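Local structure of DyP-type peroxidase (Thermobifida cellulosilytica, 4GS1) at residues 56-61 / 147-152; 109-114 / 378-383; 301-306 / 363-368. The protein probably uses its haem to reduce hydrogen peroxide while oxidising dyes and other substrates, as DyP-type peroxidases do. One frame throughout, in Å; residues are numbered along the deposited sequence. Where two conformers were deposited one is given.

Contact 1 (56-61 / 147-152); sequences FDLAEP and GDLMLQ
The Phe56 ring has the carbonyl oxygen of Leu149 at one edge, near its plane, while Leu151 reaches it obliquely, CE2 of Phe56 lying 3.8 Å from CG of Leu151. These contacts lie where strands 50-58 and 149-155 pair antiparallel in the N-terminal ferredoxin-like half, at a classic beta bulge: Asp148 and Leu149 both stand opposite Phe56. The evidence is in the backbone bonds. Phe56 N gives a nearly straight bond to Leu149 O (2.8 Å), whereas Phe56 O takes one bond from Leu149 N and a second, weak and bent to 119°, from Asp148 N. The side chains of Phe56 and Leu149 emerge on the same face, where Trp80 of helix 66-90 meets both and Leu77 packs on Leu149.

The two carboxylates, of Asp57 and Asp148, have planes 55° apart. Asp148 N also donates to Asp57 OD1 at 3.2 Å, nearly in line with that C-O bond. Like charges lie close here, Asp57 OD1 being 3.8 Å from Asp148 OD2, but Arg179 forms a salt bridge with Asp57 and Arg63 with Asp148, which probably offsets the repulsion. The Ser114 hydroxyl is hydrogen-bonded to Asp148 OD1. An asparagine at Asp148 would probably weaken the pairing with Arg63 and leave that guanidinium short of its countercharge. A water donates to both Asp57 OD1 and Asp148 OD1. With CG of Asp148 beside its own backbone N (chi1 -67°), OD2 turns its anti lone pair to Leu58 N, 2.9 Å away.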
# COMPACT_ATOMS: atom_id res chain seq x y z
N PHE B 56 -4.32 5.38 -18.32
CA PHE B 56 -4.92 6.69 -18.63
C PHE B 56 -5.70 6.64 -19.93
O PHE B 56 -5.35 5.87 -20.83
CB PHE B 56 -3.83 7.75 -18.86
CG PHE B 56 -2.90 7.98 -17.68
CD1 PHE B 56 -3.08 9.08 -16.85
CD2 PHE B 56 -1.81 7.14 -17.46
CE1 PHE B 56 -2.20 9.31 -15.79
CE2 PHE B 56 -0.94 7.37 -16.40
CZ PHE B 56 -1.13 8.45 -15.57
N ASP B 57 -6.71 7.50 -20.05
CA ASP B 57 -7.31 7.76 -21.35
C ASP B 57 -7.02 9.20 -21.77
O ASP B 57 -6.83 10.06 -20.91
CB ASP B 57 -8.83 7.58 -21.29
CG ASP B 57 -9.24 6.15 -21.12
OD1 ASP B 57 -8.52 5.27 -21.64
OD2 ASP B 57 -10.27 5.90 -20.46
N LEU B 58 -6.98 9.45 -23.08
CA LEU B 58 -7.00 10.82 -23.56
C LEU B 58 -8.34 11.45 -23.21
O LEU B 58 -9.39 10.83 -23.38
CB LEU B 58 -6.80 10.89 -25.07
CG LEU B 58 -5.41 10.56 -25.60
CD1 LEU B 58 -5.37 10.76 -27.10
CD2 LEU B 58 -4.38 11.44 -24.91
N ALA B 59 -8.32 12.68 -22.71
CA ALA B 59 -9.55 13.40 -22.41
C ALA B 59 -10.24 13.87 -23.68
O ALA B 59 -9.61 14.00 -24.73
CB ALA B 59 -9.27 14.58 -21.50
N GLU B 60 -11.54 14.14 -23.58
CA GLU B 60 -12.30 14.72 -24.67
C GLU B 60 -12.13 16.24 -24.63
O GLU B 60 -11.69 16.79 -23.63
CB GLU B 60 -13.79 14.34 -24.51
CG GLU B 60 -14.07 12.85 -24.58
CD GLU B 60 -13.90 12.27 -25.98
OE1 GLU B 60 -13.67 13.05 -26.93
OE2 GLU B 60 -13.99 11.04 -26.12
N PRO B 61 -12.47 16.94 -25.73
CA PRO B 61 -12.88 16.36 -27.02
C PRO B 61 -11.69 16.09 -27.93
O PRO B 61 -11.89 15.74 -29.10
CB PRO B 61 -13.80 17.43 -27.61
CG PRO B 61 -13.34 18.71 -27.01
CD PRO B 61 -12.72 18.39 -25.67
N GLY B 147 -7.20 0.97 -21.56
CA GLY B 147 -6.56 2.26 -21.40
C GLY B 147 -5.82 2.69 -22.66
O GLY B 147 -5.23 1.86 -23.34
N ASP B 148 -5.85 3.98 -22.96
CA ASP B 148 -5.08 4.50 -24.10
C ASP B 148 -3.58 4.51 -23.83
O ASP B 148 -2.77 4.32 -24.74
CB ASP B 148 -5.51 5.94 -24.42
CG ASP B 148 -6.93 6.05 -24.94
OD1 ASP B 148 -7.49 5.07 -25.49
OD2 ASP B 148 -7.50 7.16 -24.80
N LEU B 149 -3.21 4.75 -22.57
CA LEU B 149 -1.82 4.96 -22.16
C LEU B 149 -1.57 4.35 -20.79
O LEU B 149 -2.50 4.15 -20.01
CB LEU B 149 -1.52 6.47 -22.09
CG LEU B 149 -1.59 7.23 -23.41
CD1 LEU B 149 -1.77 8.73 -23.16
CD2 LEU B 149 -0.33 6.96 -24.22
N MET B 150 -0.30 4.08 -20.49
CA MET B 150 0.07 3.43 -19.24
C MET B 150 1.37 4.01 -18.66
O MET B 150 2.31 4.30 -19.39
CB MET B 150 0.24 1.92 -19.49
CG MET B 150 0.52 1.09 -18.27
SD MET B 150 2.27 0.98 -17.87
CE MET B 150 2.98 0.53 -19.45
N LEU B 151 1.39 4.18 -17.34
CA LEU B 151 2.65 4.39 -16.62
C LEU B 151 2.81 3.24 -15.61
O LEU B 151 1.87 2.89 -14.91
CB LEU B 151 2.69 5.73 -15.89
CG LEU B 151 2.81 7.00 -16.73
CD1 LEU B 151 2.77 8.23 -15.82
CD2 LEU B 151 4.11 6.97 -17.54
N GLN B 152 4.00 2.64 -15.57
CA GLN B 152 4.37 1.76 -14.46
C GLN B 152 5.44 2.53 -13.71
O GLN B 152 6.48 2.86 -14.27
CB GLN B 152 4.93 0.42 -14.95
CG GLN B 152 5.39 -0.50 -13.80
CD GLN B 152 6.09 -1.76 -14.28
OE1 GLN B 152 6.96 -1.73 -15.15
NE2 GLN B 152 5.73 -2.88 -13.68
O HOH W 1 -9.63 3.80 -23.76

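Contact 2 (109-114 / 378-383); sequences IGIGGS and AVPAAT
The carbonyl oxygen of Ala378 receives two approaches from the other segment: Ile111 N donates a hydrogen bond at 2.8 Å, and Gly110 CA makes a CA-H...O contact at 3.3 Å. The first is somewhat bent, 145° at the hydrogen. The return bond, from Ala378 N to Ile111 O, has the same length but is straighter at 164°. Together the reciprocal bonds define a single antiparallel hydrogen-bonded bridge between Ile111 and Ala378, whose CA atoms are 5.1 Å apart.

Side chains add little around this bridge, since much of the touching is done by backbone atoms. The methyl of Ala378 lies against Ile111 O. Val379 touches the first segment through both its branches: CG1, anti to the backbone N (chi1 176°), sits 3.7 Å from Ile109 O, and CG2 faces Gly110 CA. A CB on Gly110 would fall only 3.3 Å from Val379 CG2, so a side chain there would probably crowd the Val379 methyl. Beyond Val379, the Pro380 ring lies near the first segment by two atoms, CD near Ile109 O and CG 4.3 Å from Ile111 CD1.

The surroundings tie both segments further. Gln40 receives a bond from Ile109 N through its OE1 and gives one to Pro380 O through its NE2, while Ile109 and Ile111 rest on Leu77 of helix 66-90. Strand 106-111 is an outermost strand of the N-terminal sheet and 369-379 of the C-terminal one, so this short bridge joins edge to edge the two ferredoxin-like sheets characteristic of the DyP-type peroxidase fold.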
# COMPACT_ATOMS: atom_id res chain seq x y z
N ILE B 109 6.78 3.57 -19.78
CA ILE B 109 5.71 4.23 -20.52
C ILE B 109 5.12 3.31 -21.60
O ILE B 109 5.86 2.77 -22.43
CB ILE B 109 6.22 5.55 -21.19
CG1 ILE B 109 6.79 6.51 -20.14
CG2 ILE B 109 5.11 6.21 -21.97
CD1 ILE B 109 7.54 7.71 -20.77
N GLY B 110 3.81 3.13 -21.59
CA GLY B 110 3.19 2.22 -22.54
C GLY B 110 1.99 2.79 -23.28
O GLY B 110 1.43 3.82 -22.87
N ILE B 111 1.59 2.10 -24.34
CA ILE B 111 0.59 2.58 -25.28
C ILE B 111 -0.44 1.49 -25.56
O ILE B 111 -0.08 0.35 -25.84
CB ILE B 111 1.29 2.98 -26.60
CG1 ILE B 111 2.12 4.25 -26.39
CG2 ILE B 111 0.27 3.18 -27.74
CD1 ILE B 111 3.14 4.50 -27.51
N GLY B 112 -1.72 1.84 -25.49
CA GLY B 112 -2.78 0.88 -25.73
C GLY B 112 -3.26 0.87 -27.17
O GLY B 112 -3.14 1.87 -27.87
N GLY B 113 -3.82 -0.25 -27.61
CA GLY B 113 -4.37 -0.32 -28.96
C GLY B 113 -5.42 0.75 -29.23
O GLY B 113 -5.51 1.27 -30.34
N SER B 114 -6.20 1.08 -28.21
CA SER B 114 -7.26 2.09 -28.37
C SER B 114 -6.72 3.49 -28.69
O SER B 114 -7.44 4.33 -29.24
CB SER B 114 -8.15 2.14 -27.13
OG SER B 114 -7.38 2.40 -25.97
N ALA B 378 1.61 -1.82 -25.35
CA ALA B 378 2.84 -1.87 -26.11
C ALA B 378 3.85 -0.93 -25.46
O ALA B 378 3.55 0.24 -25.18
CB ALA B 378 2.59 -1.45 -27.56
N VAL B 379 5.04 -1.44 -25.19
CA VAL B 379 6.06 -0.66 -24.50
C VAL B 379 7.28 -0.55 -25.41
O VAL B 379 8.12 -1.44 -25.47
CB VAL B 379 6.42 -1.29 -23.14
CG1 VAL B 379 7.55 -0.52 -22.47
CG2 VAL B 379 5.19 -1.31 -22.24
N PRO B 380 7.38 0.57 -26.14
CA PRO B 380 8.44 0.65 -27.15
C PRO B 380 9.83 0.96 -26.60
O PRO B 380 9.97 1.41 -25.47
CB PRO B 380 7.96 1.78 -28.07
CG PRO B 380 7.05 2.62 -27.24
CD PRO B 380 6.43 1.70 -26.20
N ALA B 381 10.85 0.68 -27.40
CA ALA B 381 12.21 1.14 -27.12
C ALA B 381 12.41 2.47 -27.84
O ALA B 381 12.10 2.59 -29.03
CB ALA B 381 13.22 0.12 -27.61
N ALA B 382 12.94 3.46 -27.14
CA ALA B 382 13.22 4.75 -27.76
C ALA B 382 14.73 4.98 -27.85
O ALA B 382 15.46 4.65 -26.92
CB ALA B 382 12.57 5.88 -26.98
N THR B 383 15.18 5.54 -28.97
CA THR B 383 16.60 5.84 -29.15
C THR B 383 17.06 6.94 -28.20
O THR B 383 16.35 7.32 -27.27
CB THR B 383 16.94 6.27 -30.60
OG1 THR B 383 16.54 7.62 -30.80
CG2 THR B 383 16.26 5.37 -31.62

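Contact 3 (301-306 / 363-368); sequences DAHVRL and DALNRY. With HEM (protoporphyrin IX containing Fe), chain F.
His303 and Asp363 meet in the tight inner part of this contact, where ND1 of the imidazole donates to OD2 of the carboxylate at 2.7 Å and 168°. The oxygen lies almost exactly in the ring plane and is met on its syn side, though the donor stands 26° out of the carboxylate plane. Across the ring from ND1, NE2 of His303 binds the haem iron at 2.2 Å. Having CG anti to the backbone N (chi1 -175°) carries the imidazole from the start of helix 303-307 to the metal. One face of the ring is covered by Leu365, whose CD2 makes a CH-pi contact 3.8 Å from the ring centroid. That same methyl reaches the porphyrin, 3.5 Å from C2B of the haem, and so fills the angle between imidazole and macrocycle.

This is the proximal side of a haem peroxidase pocket, with the histidine-aspartate pair found in other haem peroxidases; the carboxylate probably makes the imidazole a stronger ligand to iron. Asp363 is itself positioned by an Asx turn, since its OD1 accepts from Leu365 N, which comes from above the carboxylate plane. Leu306 closes the inner side with CD1 3.5 Å from Asp363 N, and Leu358 of helix 351-360 packs on both residues.

Toward Asp301 the packing thins and residues become partly exposed. Ala364 N still makes a straight bond to Asp301 O, 2.9 Å long, in the carbonyl plane. Past it the side chains meet lightly, Ala364 CB touching the carboxylate of Asp301, and a water bridges Asp301 OD2 to NH2 of the exposed Arg367.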
# COMPACT_ATOMS: atom_id res chain seq x y z
N ASP B 301 -4.17 -31.47 -13.24
CA ASP B 301 -4.70 -30.12 -13.24
C ASP B 301 -3.83 -29.13 -12.46
O ASP B 301 -4.28 -28.04 -12.12
CB ASP B 301 -6.15 -30.08 -12.72
CG ASP B 301 -6.28 -30.57 -11.29
OD1 ASP B 301 -5.28 -31.08 -10.74
OD2 ASP B 301 -7.37 -30.43 -10.69
N ALA B 302 -2.59 -29.51 -12.17
CA ALA B 302 -1.70 -28.59 -11.45
C ALA B 302 -1.31 -27.40 -12.30
O ALA B 302 -1.05 -27.54 -13.50
CB ALA B 302 -0.44 -29.32 -11.00
N HIS B 303 -1.27 -26.22 -11.68
CA HIS B 303 -0.93 -24.98 -12.36
C HIS B 303 0.36 -25.07 -13.18
O HIS B 303 0.37 -24.71 -14.36
CB HIS B 303 -0.83 -23.84 -11.34
CG HIS B 303 -0.61 -22.49 -11.94
ND1 HIS B 303 -1.58 -21.83 -12.66
CD2 HIS B 303 0.48 -21.68 -11.92
CE1 HIS B 303 -1.11 -20.66 -13.05
NE2 HIS B 303 0.13 -20.55 -12.63
N VAL B 304 1.45 -25.56 -12.59
CA VAL B 304 2.71 -25.56 -13.33
C VAL B 304 2.73 -26.59 -14.45
O VAL B 304 3.50 -26.44 -15.40
CB VAL B 304 3.98 -25.69 -12.45
CG1 VAL B 304 3.97 -24.63 -11.35
CG2 VAL B 304 4.11 -27.10 -11.87
N ARG B 305 1.90 -27.63 -14.36
CA ARG B 305 1.78 -28.58 -15.46
C ARG B 305 1.14 -27.90 -16.67
O ARG B 305 1.62 -28.04 -17.81
CB ARG B 305 0.97 -29.82 -15.05
CG ARG B 305 0.73 -30.79 -16.22
CD ARG B 305 -0.07 -32.02 -15.80
NE ARG B 305 0.67 -32.88 -14.88
CZ ARG B 305 1.63 -33.73 -15.25
NH1 ARG B 305 2.23 -34.47 -14.33
NH2 ARG B 305 1.96 -33.85 -16.53
N LEU B 306 0.07 -27.16 -16.43
CA LEU B 306 -0.65 -26.57 -17.55
C LEU B 306 0.04 -25.34 -18.11
O LEU B 306 -0.13 -25.02 -19.29
CB LEU B 306 -2.10 -26.25 -17.15
CG LEU B 306 -2.95 -27.44 -16.71
CD1 LEU B 306 -4.33 -26.95 -16.34
CD2 LEU B 306 -3.03 -28.49 -17.81
N ASP B 363 -7.23 -25.72 -14.82
CA ASP B 363 -6.26 -25.41 -13.77
C ASP B 363 -6.96 -25.39 -12.41
O ASP B 363 -7.96 -24.70 -12.24
CB ASP B 363 -5.67 -24.04 -14.09
CG ASP B 363 -4.59 -23.59 -13.11
OD1 ASP B 363 -4.22 -24.34 -12.17
OD2 ASP B 363 -4.10 -22.45 -13.29
N ALA B 364 -6.46 -26.18 -11.47
CA ALA B 364 -7.02 -26.20 -10.11
C ALA B 364 -7.02 -24.82 -9.47
O ALA B 364 -7.87 -24.53 -8.62
CB ALA B 364 -6.23 -27.19 -9.25
N LEU B 365 -6.09 -23.97 -9.88
CA LEU B 365 -6.02 -22.61 -9.35
C LEU B 365 -7.21 -21.75 -9.78
O LEU B 365 -7.51 -20.73 -9.15
CB LEU B 365 -4.71 -21.95 -9.80
CG LEU B 365 -4.26 -20.67 -9.12
CD1 LEU B 365 -4.13 -20.84 -7.60
CD2 LEU B 365 -2.92 -20.23 -9.74
N ASN B 366 -7.90 -22.16 -10.84
CA ASN B 366 -9.07 -21.39 -11.31
C ASN B 366 -10.09 -21.19 -10.20
O ASN B 366 -10.73 -20.13 -10.10
CB ASN B 366 -9.76 -22.08 -12.50
CG ASN B 366 -8.96 -21.98 -13.80
OD1 ASN B 366 -8.05 -21.17 -13.93
ND2 ASN B 366 -9.32 -22.82 -14.77
N ARG B 367 -10.27 -22.21 -9.37
CA ARG B 367 -11.32 -22.16 -8.36
C ARG B 367 -10.95 -21.27 -7.18
O ARG B 367 -11.78 -21.01 -6.31
CB ARG B 367 -11.68 -23.57 -7.87
CG ARG B 367 -12.08 -24.50 -9.01
CD ARG B 367 -12.75 -25.77 -8.50
NE ARG B 367 -13.22 -26.60 -9.61
CZ ARG B 367 -12.46 -27.49 -10.24
NH1 ARG B 367 -12.97 -28.19 -11.25
NH2 ARG B 367 -11.20 -27.67 -9.87
N TYR B 368 -9.71 -20.77 -7.16
CA TYR B 368 -9.25 -19.94 -6.05
C TYR B 368 -8.90 -18.53 -6.47
O TYR B 368 -8.34 -17.76 -5.68
CB TYR B 368 -8.06 -20.61 -5.34
CG TYR B 368 -8.46 -21.92 -4.72
CD1 TYR B 368 -9.10 -21.96 -3.49
CD2 TYR B 368 -8.20 -23.12 -5.36
CE1 TYR B 368 -9.49 -23.18 -2.93
CE2 TYR B 368 -8.58 -24.34 -4.81
CZ TYR B 368 -9.22 -24.35 -3.59
OH TYR B 368 -9.60 -25.55 -3.03
CHA HEM F . 4.23 -20.66 -12.37
CHB HEM F . 1.29 -18.74 -9.03
CHC HEM F . -1.49 -16.82 -12.52
CHD HEM F . 1.67 -18.37 -15.87
C1A HEM F . 3.65 -20.32 -11.17
C2A HEM F . 4.13 -20.75 -9.88
C3A HEM F . 3.31 -20.22 -8.96
C4A HEM F . 2.31 -19.44 -9.64
CMA HEM F . 3.40 -20.39 -7.43
CAA HEM F . 5.36 -21.67 -9.65
CBA HEM F . 6.65 -20.86 -9.41
CGA HEM F . 7.14 -20.16 -10.64
O1A HEM F . 7.72 -20.84 -11.54
O2A HEM F . 6.96 -18.92 -10.74
C1B HEM F . 0.28 -18.08 -9.69
C2B HEM F . -0.85 -17.45 -9.04
C3B HEM F . -1.64 -16.92 -10.00
C4B HEM F . -1.02 -17.19 -11.28
CMB HEM F . -1.07 -17.46 -7.51
CAB HEM F . -2.96 -16.13 -9.86
CBB HEM F . -3.30 -15.46 -8.73
C1C HEM F . -0.87 -17.08 -13.73
C2C HEM F . -1.36 -16.69 -15.05
C3C HEM F . -0.47 -17.11 -15.97
C4C HEM F . 0.58 -17.80 -15.26
CMC HEM F . -2.66 -15.88 -15.29
CAC HEM F . -0.47 -16.98 -17.52
CBC HEM F . -1.55 -16.77 -18.27
C1D HEM F . 2.64 -19.10 -15.23
C2D HEM F . 3.79 -19.68 -15.89
C3D HEM F . 4.57 -20.40 -14.80
C4D HEM F . 3.84 -20.17 -13.58
CMD HEM F . 4.16 -19.61 -17.39
CAD HEM F . 5.88 -21.17 -14.99
CBD HEM F . 5.58 -22.58 -15.53
CGD HEM F . 6.90 -23.29 -15.74
O1D HEM F . 7.34 -24.03 -14.82
O2D HEM F . 7.53 -23.10 -16.81
NA HEM F . 2.54 -19.51 -11.01
NB HEM F . 0.15 -17.91 -11.06
NC HEM F . 0.31 -17.77 -13.90
ND HEM F . 2.71 -19.41 -13.86
FE HEM F . 1.38 -18.74 -12.48
O HOH W 2 -9.36 -28.80 -11.71

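Overall arrangement
Contacts 1 and 2 are neighbours, with centres 12 Å apart, because strands 149-155 and 106-111 lie side by side in the N-terminal sheet; a backbone hydrogen bond joins Asp148 of contact 1 to Gly112 of contact 2. Their segments alternate along the chain. Contact 3 lies across the chain's centre, its centre about 34 Å from that of contact 1 and 32 Å from that of contact 2. It follows contact 1 in sequence and is nested within the long loop closed by contact 2. Strand 369-379, which starts just after 363-368, runs from the haem side to the bridge in contact 2, so one strand spans from the proximal pocket to the junction between the two sheets.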